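Side-chain contact in Exo-alpha-sialidase (Clostridium perfringens, PDB 2V72), which binds galactose through this family 32 carbohydrate-binding module, part of a large sialidase toxin that probably acts on sialic acid-bearing glycans: residues I11-S14 / E15-A18. Numbering follows the deposited sequence.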
loop_
_atom_site.group_PDB
_atom_site.type_symbol
_atom_site.label_atom_id
_atom_site.label_comp_id
_atom_site.label_asym_id
_atom_site.label_seq_id
_atom_site.Cartn_x
_atom_site.Cartn_y
_atom_site.Cartn_z
ATOM N N ILE A 11 -8.027 -4.571 -10.700
ATOM C CA ILE A 11 -7.810 -3.299 -11.387
ATOM C C ILE A 11 -6.399 -3.310 -11.989
ATOM O O ILE A 11 -5.423 -3.571 -11.278
ATOM C CB ILE A 11 -8.002 -2.072 -10.450
ATOM C CG1 ILE A 11 -9.428 -2.039 -9.881
ATOM C CG2 ILE A 11 -7.683 -0.764 -11.196
ATOM C CD1 ILE A 11 -9.593 -1.176 -8.634
ATOM N N PRO A 12 -6.290 -3.051 -13.305
ATOM C CA PRO A 12 -4.973 -2.990 -13.920
ATOM C C PRO A 12 -4.112 -1.937 -13.225
ATOM O O PRO A 12 -4.559 -0.801 -13.020
ATOM C CB PRO A 12 -5.273 -2.578 -15.364
ATOM C CG PRO A 12 -6.690 -2.982 -15.590
ATOM C CD PRO A 12 -7.366 -2.800 -14.279
ATOM N N GLN A 13 -2.904 -2.345 -12.839
ATOM C CA GLN A 13 -1.939 -1.484 -12.174
ATOM C C GLN A 13 -1.425 -0.394 -13.112
ATOM O O GLN A 13 -0.984 0.662 -12.656
ATOM C CB GLN A 13 -0.765 -2.313 -11.637
ATOM C CG GLN A 13 -1.095 -3.164 -10.411
ATOM C CD GLN A 13 0.110 -3.927 -9.881
ATOM O OE1 GLN A 13 0.855 -4.528 -10.643
ATOM N NE2 GLN A 13 0.297 -3.909 -8.567
ATOM N N SER A 14 -1.489 -0.657 -14.417
ATOM C CA SER A 14 -1.098 0.325 -15.430
ATOM C C SER A 14 -2.043 1.530 -15.428
ATOM O O SER A 14 -1.677 2.606 -15.897
ATOM C CB SER A 14 -1.050 -0.309 -16.822
ATOM O OG SER A 14 -2.353 -0.499 -17.338
ATOM N N GLU A 15 -3.250 1.339 -14.899
ATOM C CA GLU A 15 -4.220 2.420 -14.732
ATOM C C GLU A 15 -4.014 3.165 -13.415
ATOM O O GLU A 15 -4.695 4.155 -13.115
ATOM C CB GLU A 15 -5.643 1.872 -14.821
ATOM C CG GLU A 15 -6.173 1.821 -16.239
ATOM C CD GLU A 15 -7.333 0.869 -16.396
ATOM O OE1 GLU A 15 -8.178 0.811 -15.479
ATOM O OE2 GLU A 15 -7.395 0.173 -17.438
ATOM N N MET A 16 -3.063 2.684 -12.631
ATOM C CA MET A 16 -2.738 3.306 -11.361
ATOM C C MET A 16 -1.515 4.190 -11.508
ATOM O O MET A 16 -0.737 4.040 -12.449
ATOM C CB MET A 16 -2.488 2.244 -10.283
ATOM C CG MET A 16 -3.602 1.209 -10.145
ATOM S SD MET A 16 -3.140 -0.027 -8.931
ATOM C CE MET A 16 -4.599 -1.074 -8.950
ATOM N N THR A 17 -1.393 5.134 -10.578
ATOM C CA THR A 17 -0.206 5.957 -10.405
ATOM C C THR A 17 0.031 5.989 -8.913
ATOM O O THR A 17 -0.925 5.980 -8.131
ATOM C CB THR A 17 -0.403 7.402 -10.906
ATOM O OG1 THR A 17 -1.653 7.903 -10.429
ATOM C CG2 THR A 17 -0.402 7.459 -12.423
ATOM N N ALA A 18 1.300 6.020 -8.517
ATOM C CA ALA A 18 1.654 5.921 -7.113
ATOM C C ALA A 18 2.464 7.113 -6.620
ATOM O O ALA A 18 3.164 7.777 -7.394
ATOM C CB ALA A 18 2.397 4.615 -6.843
#
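I11 and M16 meet through methyl groups: CG2 of I11 lies 3.8 Å from CE of M16, the two side chains crossing at about a right angle. The same CE also comes against the backbone oxygen of I11. The first torsion of I11 (chi1 -60°) puts CG1 beside the backbone N and CG2 anti to that N, which makes CG2 the branch that meets the methyl of M16. M16, extended beyond CG, carries its CE back to I11, with its SD passing Q13. P12 follows, its carbonyl oxygen accepting a hydrogen bond from E15 N at 3.1 Å. Beside it the P12 ring and the E15 side chain lie alongside each other, pointing the same way, with P12 CG 3.7 Å from E15 OE2. This is a van der Waals contact between two exposed residues; the charge of the carboxylate is met by R63, which forms a salt bridge with OE1. Q13 repeats the backbone pattern, its O taking the N-H of M16 at 2.9 Å, so two successive i to i+3 bonds close a short 3-10 turn. The CB of Q13 points away from the 15-18 segment, yet its CG lies 4.0 Å from M16 SD. NE2 of Q13 donates to L139 O and to OE1 of E138, a residue of the calcium site; the Q13 side chain is about 7 Å from the calcium ion. S14 is an exposed residue within the turn. The whole turn leads directly into edge strand 17-20 of a five-stranded antiparallel sheet in the F5/8 type C beta-sandwich. I11 and M16 pack on V141 of strand 135-142, which belongs to the other sheet, while M16 also touches V57 of strand 53-59, the neighbour of strand 17-20.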